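Local coordinates for angiopoietin-related protein 6 (Homo sapiens, PDB 6Y43), which is a secreted angiopoietin-like factor, also named as a growth factor, whose fibrinogen-like globe probably serves to recognise partner molecules, at residues Ala111-Phe116 with Asp138-His143; Ser117-Ser122 with Arg126-Gln131; Leu164-Gly169 with His173-Ser178. All blocks are in the same frame, centred on the assembly; numbering follows the deposited sequence. Where two conformers were deposited one is given.

Interaction 1 of 3, residues Ala111-Phe116 with Asp138-His143; sequences AHYDGF and DSLSWH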
loop_
_atom_site.group_PDB
_atom_site.type_symbol
_atom_site.label_atom_id
_atom_site.label_comp_id
_atom_site.label_asym_id
_atom_site.label_seq_id
_atom_site.Cartn_x
_atom_site.Cartn_y
_atom_site.Cartn_z
ATOM N N ALA A 111 10.224 -5.229 0.829
ATOM C CA ALA A 111 10.308 -5.321 -0.621
ATOM C C ALA A 111 10.380 -3.908 -1.186
ATOM O O ALA A 111 9.736 -2.990 -0.660
ATOM C CB ALA A 111 9.126 -6.073 -1.215
ATOM N N HIS A 112 11.213 -3.724 -2.210
ATOM C CA HIS A 112 11.374 -2.451 -2.889
ATOM C C HIS A 112 11.128 -2.630 -4.381
ATOM O O HIS A 112 11.556 -3.631 -4.967
ATOM C CB HIS A 112 12.792 -1.869 -2.715
ATOM C CG HIS A 112 13.289 -1.843 -1.309
ATOM N ND1 HIS A 112 13.712 -2.974 -0.644
ATOM C CD2 HIS A 112 13.482 -0.810 -0.455
ATOM C CE1 HIS A 112 14.113 -2.640 0.573
ATOM N NE2 HIS A 112 13.977 -1.336 0.714
ATOM N N TYR A 113 10.456 -1.652 -4.988
ATOM C CA TYR A 113 10.277 -1.586 -6.437
ATOM C C TYR A 113 10.717 -0.215 -6.921
ATOM O O TYR A 113 10.205 0.812 -6.459
ATOM C CB TYR A 113 8.830 -1.876 -6.844
ATOM C CG TYR A 113 8.411 -3.245 -6.375
ATOM C CD1 TYR A 113 7.980 -3.438 -5.076
ATOM C CD2 TYR A 113 8.532 -4.372 -7.199
ATOM C CE1 TYR A 113 7.645 -4.700 -4.618
ATOM C CE2 TYR A 113 8.190 -5.638 -6.737
ATOM C CZ TYR A 113 7.760 -5.799 -5.453
ATOM O OH TYR A 113 7.454 -7.062 -4.975
ATOM N N ASP A 114 11.695 -0.202 -7.824
ATOM C CA ASP A 114 12.255 1.036 -8.357
ATOM C C ASP A 114 11.386 1.468 -9.528
ATOM O O ASP A 114 11.693 1.252 -10.694
ATOM C CB ASP A 114 13.707 0.838 -8.759
ATOM C CG ASP A 114 14.625 0.692 -7.556
ATOM O OD1 ASP A 114 14.168 0.883 -6.414
ATOM O OD2 ASP A 114 15.817 0.400 -7.749
ATOM N N GLY A 115 10.270 2.084 -9.193
ATOM C CA GLY A 115 9.279 2.426 -10.180
ATOM C C GLY A 115 7.945 1.940 -9.683
ATOM O O GLY A 115 7.783 0.769 -9.343
ATOM N N PHE A 116 6.974 2.837 -9.646
ATOM C CA PHE A 116 5.644 2.492 -9.154
ATOM C C PHE A 116 4.713 3.577 -9.665
ATOM O O PHE A 116 4.960 4.764 -9.440
ATOM C CB PHE A 116 5.598 2.392 -7.620
ATOM C CG PHE A 116 4.190 2.349 -7.073
ATOM C CD1 PHE A 116 3.430 1.203 -7.200
ATOM C CD2 PHE A 116 3.616 3.450 -6.456
ATOM C CE1 PHE A 116 2.126 1.148 -6.721
ATOM C CE2 PHE A 116 2.314 3.398 -5.999
ATOM C CZ PHE A 116 1.563 2.256 -6.133
ATOM N N ASP A 138 9.754 -11.301 -3.978
ATOM C CA ASP A 138 9.025 -10.473 -4.942
ATOM C C ASP A 138 7.630 -11.050 -5.160
ATOM O O ASP A 138 7.338 -11.706 -6.163
ATOM C CB ASP A 138 9.794 -10.350 -6.249
ATOM C CG ASP A 138 9.131 -9.392 -7.233
ATOM O OD1 ASP A 138 8.082 -8.786 -6.887
ATOM O OD2 ASP A 138 9.672 -9.260 -8.347
ATOM N N SER A 139 6.734 -10.755 -4.215
ATOM C CA SER A 139 5.377 -11.268 -4.278
ATOM C C SER A 139 4.371 -10.229 -4.778
ATOM O O SER A 139 3.168 -10.462 -4.684
ATOM C CB SER A 139 4.956 -11.818 -2.921
ATOM O OG SER A 139 5.767 -12.930 -2.547
ATOM N N LEU A 140 4.844 -9.125 -5.360
ATOM C CA LEU A 140 3.975 -8.206 -6.081
ATOM C C LEU A 140 4.187 -8.215 -7.595
ATOM O O LEU A 140 3.326 -7.723 -8.322
ATOM C CB LEU A 140 4.161 -6.769 -5.578
ATOM C CG LEU A 140 3.041 -5.771 -5.831
ATOM C CD1 LEU A 140 1.695 -6.107 -5.218
ATOM C CD2 LEU A 140 3.526 -4.383 -5.354
ATOM N N SER A 141 5.278 -8.780 -8.099
ATOM C CA SER A 141 5.545 -8.673 -9.528
ATOM C C SER A 141 4.484 -9.389 -10.345
ATOM O O SER A 141 4.182 -8.964 -11.462
ATOM C CB SER A 141 6.940 -9.219 -9.838
ATOM O OG SER A 141 7.889 -8.166 -9.779
ATOM N N TRP A 142 3.882 -10.455 -9.795
ATOM C CA TRP A 142 2.828 -11.150 -10.544
ATOM C C TRP A 142 1.617 -10.272 -10.792
ATOM O O TRP A 142 0.770 -10.613 -11.635
ATOM C CB TRP A 142 2.389 -12.386 -9.788
ATOM C CG TRP A 142 1.847 -13.511 -10.663
ATOM C CD1 TRP A 142 2.364 -13.946 -11.842
ATOM C CD2 TRP A 142 0.724 -14.339 -10.378
ATOM N NE1 TRP A 142 1.616 -15.008 -12.330
ATOM C CE2 TRP A 142 0.608 -15.266 -11.437
ATOM C CE3 TRP A 142 -0.213 -14.383 -9.337
ATOM C CZ2 TRP A 142 -0.398 -16.202 -11.483
ATOM C CZ3 TRP A 142 -1.219 -15.338 -9.389
ATOM C CH2 TRP A 142 -1.306 -16.222 -10.451
ATOM N N HIS A 143 1.508 -9.153 -10.088
ATOM C CA HIS A 143 0.377 -8.259 -10.212
ATOM C C HIS A 143 0.653 -7.089 -11.133
ATOM O O HIS A 143 -0.237 -6.265 -11.366
ATOM C CB HIS A 143 0.012 -7.772 -8.825
ATOM C CG HIS A 143 -0.403 -8.890 -7.932
ATOM N ND1 HIS A 143 -1.681 -9.399 -7.947
ATOM C CD2 HIS A 143 0.301 -9.671 -7.082
ATOM C CE1 HIS A 143 -1.767 -10.394 -7.082
ATOM N NE2 HIS A 143 -0.579 -10.581 -6.542
#
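The hydroxyl of Y113, at the far end of a buried ring, reaches from strand 108-118 into the loop after strand 127-133, at D138. It donates to D138 OD1, with Y113 OH to D138 OD1 at 2.6 Å, approaching from above the carboxylate plane, which is turned 58° from the ring. The same hydroxyl accepts a weak bond from the backbone, L140 N to Y113 OH at 3.3 Å, so a single oxygen ties side chain and main chain of the loop together. The tight part of the contact lies here: L140 CB packs 3.7 Å from Y113 CZ, and L140 CD2 sits over one face of the ring. With CG anti to the backbone N (chi1 -175°), D138 swings its carboxylate to the ring's edge. There OD1 also takes a weak bond from S141 N, within the same loop. A phenylalanine in place of Y113 could still pack on L140, but would probably leave D138 OD1 and L140 N without the hydroxyl they share. D138 is partly exposed yet tightly bonded; the looser rim is at S141, which is modelled in two conformers and makes only a tentative approach to the ring's edge. On the inner side the contact becomes part of the core of the fibrinogen-like domain. Y113 is held by backbone bonds to L97 of strand 95-102, L140 touches both L97 and L129 of strand 127-133, the two strands that flank 108-118, and D138 adds a contact to Y132.

Interaction 2 of 3, residues Ser117-Ser122 with Arg126-Gln131; sequences SLEPES and RLRLGQ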
loop_
_atom_site.group_PDB
_atom_site.type_symbol
_atom_site.label_atom_id
_atom_site.label_comp_id
_atom_site.label_asym_id
_atom_site.label_seq_id
_atom_site.Cartn_x
_atom_site.Cartn_y
_atom_site.Cartn_z
ATOM N N SER A 117 3.658 3.187 -10.358
ATOM C CA SER A 117 2.649 4.153 -10.765
ATOM C C SER A 117 1.354 3.417 -11.050
ATOM O O SER A 117 1.323 2.185 -11.180
ATOM C CB SER A 117 3.088 4.963 -11.985
ATOM O OG SER A 117 3.114 4.132 -13.117
ATOM N N LEU A 118 0.289 4.203 -11.184
ATOM C CA LEU A 118 -1.032 3.720 -11.547
ATOM C C LEU A 118 -1.515 4.437 -12.795
ATOM O O LEU A 118 -1.249 5.628 -12.971
ATOM C CB LEU A 118 -2.033 3.950 -10.407
ATOM C CG LEU A 118 -1.762 3.331 -9.034
ATOM C CD1 LEU A 118 -2.901 3.640 -8.088
ATOM C CD2 LEU A 118 -1.528 1.823 -9.167
ATOM N N GLU A 119 -2.215 3.715 -13.670
ATOM C CA GLU A 119 -3.001 4.360 -14.704
ATOM C C GLU A 119 -4.183 5.066 -14.059
ATOM O O GLU A 119 -4.527 4.794 -12.910
ATOM C CB GLU A 119 -3.518 3.337 -15.706
ATOM C CG GLU A 119 -2.465 2.601 -16.488
ATOM C CD GLU A 119 -1.767 3.491 -17.480
ATOM O OE1 GLU A 119 -2.403 4.457 -17.957
ATOM O OE2 GLU A 119 -0.581 3.225 -17.777
ATOM N N PRO A 120 -4.874 5.927 -14.796
ATOM C CA PRO A 120 -6.054 6.606 -14.245
ATOM C C PRO A 120 -7.251 5.668 -14.130
ATOM O O PRO A 120 -7.202 4.497 -14.529
ATOM C CB PRO A 120 -6.293 7.755 -15.239
ATOM C CG PRO A 120 -5.630 7.316 -16.521
ATOM C CD PRO A 120 -4.479 6.432 -16.124
ATOM N N GLU A 121 -8.341 6.209 -13.564
ATOM C CA GLU A 121 -9.545 5.409 -13.386
ATOM C C GLU A 121 -10.029 4.832 -14.711
ATOM O O GLU A 121 -10.525 3.695 -14.753
ATOM C CB GLU A 121 -10.663 6.244 -12.753
ATOM C CG GLU A 121 -11.925 5.418 -12.524
ATOM C CD GLU A 121 -13.031 6.170 -11.803
ATOM O OE1 GLU A 121 -13.066 7.409 -11.899
ATOM O OE2 GLU A 121 -13.864 5.505 -11.142
ATOM N N SER A 122 -9.905 5.609 -15.796
ATOM C CA SER A 122 -10.374 5.187 -17.114
ATOM C C SER A 122 -9.666 3.928 -17.597
ATOM O O SER A 122 -10.173 3.232 -18.493
ATOM C CB SER A 122 -10.145 6.322 -18.126
ATOM O OG SER A 122 -8.783 6.701 -18.172
ATOM N N ARG A 126 -4.603 0.395 -13.383
ATOM C CA ARG A 126 -3.627 -0.650 -13.649
ATOM C C ARG A 126 -2.293 -0.340 -12.973
ATOM O O ARG A 126 -1.786 0.774 -13.052
ATOM C CB ARG A 126 -3.419 -0.782 -15.161
ATOM C CG ARG A 126 -4.479 -1.568 -15.881
ATOM C CD ARG A 126 -4.136 -1.821 -17.373
ATOM N NE ARG A 126 -5.264 -2.553 -17.931
ATOM C CZ ARG A 126 -5.309 -3.867 -18.048
ATOM N NH1 ARG A 126 -4.250 -4.612 -17.720
ATOM N NH2 ARG A 126 -6.404 -4.437 -18.531
ATOM N N LEU A 127 -1.716 -1.362 -12.361
ATOM C CA LEU A 127 -0.441 -1.244 -11.669
ATOM C C LEU A 127 0.741 -1.272 -12.633
ATOM O O LEU A 127 0.750 -2.042 -13.600
ATOM C CB LEU A 127 -0.292 -2.389 -10.677
ATOM C CG LEU A 127 0.961 -2.499 -9.803
ATOM C CD1 LEU A 127 1.077 -1.312 -8.841
ATOM C CD2 LEU A 127 0.895 -3.816 -9.066
ATOM N N ARG A 128 1.729 -0.398 -12.376
ATOM C CA ARG A 128 3.042 -0.452 -13.035
ATOM C C ARG A 128 4.116 -0.473 -11.944
ATOM O O ARG A 128 4.022 0.292 -11.018
ATOM C CB ARG A 128 3.234 0.761 -13.944
ATOM C CG ARG A 128 2.621 0.696 -15.333
ATOM C CD ARG A 128 1.188 1.150 -15.221
ATOM N NE ARG A 128 0.475 1.130 -16.487
ATOM C CZ ARG A 128 -0.022 0.038 -17.065
ATOM N NH1 ARG A 128 0.125 -1.153 -16.483
ATOM N NH2 ARG A 128 -0.669 0.129 -18.226
ATOM N N LEU A 129 5.112 -1.340 -12.003
ATOM C CA LEU A 129 6.107 -1.491 -10.922
ATOM C C LEU A 129 7.471 -1.147 -11.517
ATOM O O LEU A 129 7.574 -0.991 -12.769
ATOM C CB LEU A 129 6.029 -2.918 -10.431
ATOM C CG LEU A 129 4.868 -3.205 -9.497
ATOM C CD1 LEU A 129 4.892 -4.652 -9.117
ATOM C CD2 LEU A 129 5.075 -2.237 -8.303
ATOM N N GLY A 130 8.543 -1.014 -10.733
ATOM C CA GLY A 130 9.801 -1.227 -11.407
ATOM C C GLY A 130 10.631 -2.402 -10.958
ATOM O O GLY A 130 10.113 -3.383 -10.373
ATOM N N GLN A 131 11.951 -2.301 -11.091
ATOM C CA GLN A 131 12.843 -3.383 -10.668
ATOM C C GLN A 131 12.751 -3.694 -9.181
ATOM O O GLN A 131 12.792 -2.805 -8.336
ATOM C CB GLN A 131 14.296 -3.033 -11.045
ATOM C CG GLN A 131 15.358 -4.050 -10.678
ATOM C CD GLN A 131 16.647 -3.761 -11.431
ATOM O OE1 GLN A 131 17.170 -2.641 -11.389
ATOM N NE2 GLN A 131 17.147 -4.759 -12.157
#
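S117 and L118 pair with R128 and L127 in an antiparallel beta hairpin, strands 108-118 and 127-133, within the fibrinogen-like domain. Backbone bonds set the register. S117 and R128 form a hydrogen-bonded pair, S117 N to R128 O at 3.0 Å and R128 N to S117 O at 2.9 Å, whereas L118 and L127 make the next, non-hydrogen-bonded pair. Beyond the regular strand, E119 N still reaches R126 O at 3.0 Å. R126 O also receives a CA-H...O contact from L118 CA, so one carbonyl serves two neighbouring residues.

The leucine packing lies on the face carrying L118 and L127, where L118 CD2 meets L127 CD1 at 4.1 Å. Both leucines lie against W171, and L118 also touches L83 and V86 of helix 83-90, which places this side of the hairpin on the core.

Charge dominates the other face, shared by S117 and R128. S117 OG rests against R128 CB at 3.5 Å, and the arginine chain, bent at chi2 (86°), turns back across the hairpin toward E119. The result is a salt bridge in which E119 OE2 lies at the guanidinium edge, near its plane, while the carboxylate itself stands 80° from that plane. R126 CB lies over one guanidinium face, offset toward its rim, and R128 NH1 has partners of its own in L127 O and the carboxylate of D145. With both ends of the guanidinium engaged, its rotation is probably restricted. At the bridge, E119 OE2 uses its anti lone pair to accept R128 NE at 2.7 Å, and R128 NH2 adds a weak bond to the same oxygen at 3.1 Å.

Interaction 3 of 3, residues Leu164-Gly169 with His173-Ser178; sequences LYQRGG and HACAHS. With EDO (1,2-ethanediol), chain D.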
loop_
_atom_site.group_PDB
_atom_site.type_symbol
_atom_site.label_atom_id
_atom_site.label_comp_id
_atom_site.label_asym_id
_atom_site.label_seq_id
_atom_site.Cartn_x
_atom_site.Cartn_y
_atom_site.Cartn_z
ATOM N N LEU A 164 -14.000 -11.692 -4.127
ATOM C CA LEU A 164 -15.035 -12.356 -3.340
ATOM C C LEU A 164 -14.423 -13.333 -2.352
ATOM O O LEU A 164 -14.908 -13.477 -1.221
ATOM C CB LEU A 164 -15.995 -13.096 -4.275
ATOM C CG LEU A 164 -17.162 -13.880 -3.670
ATOM C CD1 LEU A 164 -18.134 -12.947 -2.994
ATOM C CD2 LEU A 164 -17.857 -14.685 -4.764
ATOM N N TYR A 165 -13.370 -14.027 -2.769
ATOM C CA TYR A 165 -12.764 -15.030 -1.908
ATOM C C TYR A 165 -11.626 -14.473 -1.071
ATOM O O TYR A 165 -11.451 -14.906 0.071
ATOM C CB TYR A 165 -12.236 -16.202 -2.737
ATOM C CG TYR A 165 -13.281 -16.840 -3.634
ATOM C CD1 TYR A 165 -14.362 -17.519 -3.102
ATOM C CD2 TYR A 165 -13.176 -16.743 -5.004
ATOM C CE1 TYR A 165 -15.320 -18.099 -3.929
ATOM C CE2 TYR A 165 -14.128 -17.318 -5.843
ATOM C CZ TYR A 165 -15.194 -17.987 -5.295
ATOM O OH TYR A 165 -16.132 -18.550 -6.134
ATOM N N GLN A 166 -10.822 -13.550 -1.610
ATOM C CA GLN A 166 -9.664 -13.055 -0.867
ATOM C C GLN A 166 -9.921 -11.724 -0.181
ATOM O O GLN A 166 -9.106 -11.313 0.647
ATOM C CB GLN A 166 -8.463 -12.951 -1.793
ATOM C CG GLN A 166 -8.071 -14.308 -2.336
ATOM C CD GLN A 166 -6.670 -14.316 -2.846
ATOM O OE1 GLN A 166 -5.782 -14.922 -2.261
ATOM N NE2 GLN A 166 -6.461 -13.637 -3.963
ATOM N N ARG A 167 -11.055 -11.073 -0.474
ATOM C CA ARG A 167 -11.719 -10.049 0.337
ATOM C C ARG A 167 -11.068 -8.675 0.285
ATOM O O ARG A 167 -11.462 -7.808 1.049
ATOM C CB ARG A 167 -11.835 -10.477 1.806
ATOM C CG ARG A 167 -12.297 -11.903 2.040
ATOM C CD ARG A 167 -13.660 -12.188 1.444
ATOM N NE ARG A 167 -14.696 -11.413 2.101
ATOM C CZ ARG A 167 -15.997 -11.514 1.849
ATOM N NH1 ARG A 167 -16.443 -12.365 0.930
ATOM N NH2 ARG A 167 -16.856 -10.747 2.517
ATOM N N GLY A 168 -10.117 -8.426 -0.615
ATOM C CA GLY A 168 -9.531 -7.113 -0.758
ATOM C C GLY A 168 -9.985 -6.443 -2.040
ATOM O O GLY A 168 -10.655 -7.011 -2.896
ATOM N N GLY A 169 -9.641 -5.140 -2.133
ATOM C CA GLY A 169 -9.475 -4.502 -3.425
ATOM C C GLY A 169 -8.011 -4.650 -3.802
ATOM O O GLY A 169 -7.124 -4.391 -2.987
ATOM N N HIS A 173 -4.670 -11.234 -9.970
ATOM C CA HIS A 173 -4.266 -11.998 -11.139
ATOM C C HIS A 173 -5.094 -13.255 -11.116
ATOM O O HIS A 173 -6.301 -13.214 -11.447
ATOM C CB HIS A 173 -2.751 -12.259 -11.075
ATOM C CG HIS A 173 -2.174 -12.855 -12.325
ATOM N ND1 HIS A 173 -0.887 -12.591 -12.737
ATOM C CD2 HIS A 173 -2.693 -13.712 -13.236
ATOM C CE1 HIS A 173 -0.641 -13.250 -13.860
ATOM N NE2 HIS A 173 -1.721 -13.942 -14.181
ATOM N N ALA A 174 -4.558 -14.399 -10.678
ATOM C CA ALA A 174 -5.320 -15.648 -10.600
ATOM C C ALA A 174 -4.823 -16.577 -9.486
ATOM O O ALA A 174 -4.391 -17.709 -9.738
ATOM C CB ALA A 174 -5.271 -16.367 -11.948
ATOM N N CYS A 175 -4.899 -16.153 -8.208
ATOM C CA CYS A 175 -5.446 -14.856 -7.814
ATOM C C CYS A 175 -4.387 -13.904 -7.300
ATOM O O CYS A 175 -4.399 -12.703 -7.627
ATOM C CB CYS A 175 -6.487 -14.998 -6.707
ATOM S SG CYS A 175 -8.106 -15.459 -7.359
ATOM N N ALA A 176 -3.476 -14.411 -6.456
ATOM C CA ALA A 176 -2.517 -13.485 -5.871
ATOM C C ALA A 176 -1.299 -14.151 -5.250
ATOM O O ALA A 176 -1.391 -15.172 -4.559
ATOM C CB ALA A 176 -3.173 -12.603 -4.795
ATOM N N HIS A 177 -0.174 -13.484 -5.450
ATOM C CA HIS A 177 1.018 -13.711 -4.648
ATOM C C HIS A 177 1.038 -12.855 -3.384
ATOM O O HIS A 177 1.749 -13.195 -2.439
ATOM C CB HIS A 177 2.254 -13.441 -5.497
ATOM C CG HIS A 177 2.517 -14.510 -6.513
ATOM N ND1 HIS A 177 3.625 -14.511 -7.324
ATOM C CD2 HIS A 177 1.779 -15.588 -6.878
ATOM C CE1 HIS A 177 3.580 -15.564 -8.124
ATOM N NE2 HIS A 177 2.473 -16.236 -7.866
ATOM N N SER A 178 0.292 -11.752 -3.350
ATOM C CA SER A 178 0.197 -10.908 -2.170
ATOM C C SER A 178 -1.243 -10.447 -2.028
ATOM O O SER A 178 -1.950 -10.297 -3.022
ATOM C CB SER A 178 1.135 -9.706 -2.265
ATOM O OG SER A 178 1.040 -9.019 -3.483
HETATM C C1 EDO D . -13.637 -5.603 -1.873
HETATM O O1 EDO D . -13.342 -6.153 -3.162
HETATM C C2 EDO D . -15.156 -5.464 -1.724
HETATM O O2 EDO D . -15.630 -4.555 -2.733
#
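Q166, the last residue of helix 162-166, pushes its amide end against the side chains of C175 and A176. Its CG stands anti to the carbonyl carbon (chi1 -63°) and the chain runs extended from there, which carries Q166 CD to 3.9 Å from C175 CB; the methyl of A176 lies beside the same amide. C175 SG stands beside its own backbone N (chi1 -82°), in the disulfide with C162 at the start of the helix. The peptide bond before C175 is cis, as at the equivalent cysteine in ficolins and the fibrinogen gamma chain, and the C175 side chain is about 7 Å from the bound calcium ion.

Past Q166 the chain leaves the helix at R167 with positive phi (77°). The repeatedly bent arginine folds back to give R167 NH1 to L164 O at 2.9 Å. G168 O accepts a hydrogen bond from O1 of an ethanediol, probably from the crystallisation liquor, at 2.8 Å. The C175-C162 disulfide ties the loop covalently to the start of helix 162-166, and the Q166 contact adds side-chain packing to that link.

In the fold
Interactions 1 and 2 share strand 108-118 and meet directly: D114 N probably bonds to Q131 O, and F116 packs on L127. Interaction 2 is nested within the chain loop that interaction 1 closes. Interaction 1 is the buried one, joining sheet to loop through a tyrosine hydroxyl and apolar packing; interaction 2 is partly buried and combines backbone pairing with a salt bridge on its more open face. Interaction 3, also partly buried, lies about 18 Å from interaction 2 between centres, without touching it, in the calcium-binding region, and relies on packing beside a disulfide. It joins interaction 1 through W142 and S139, which meet H173, H177 and S178.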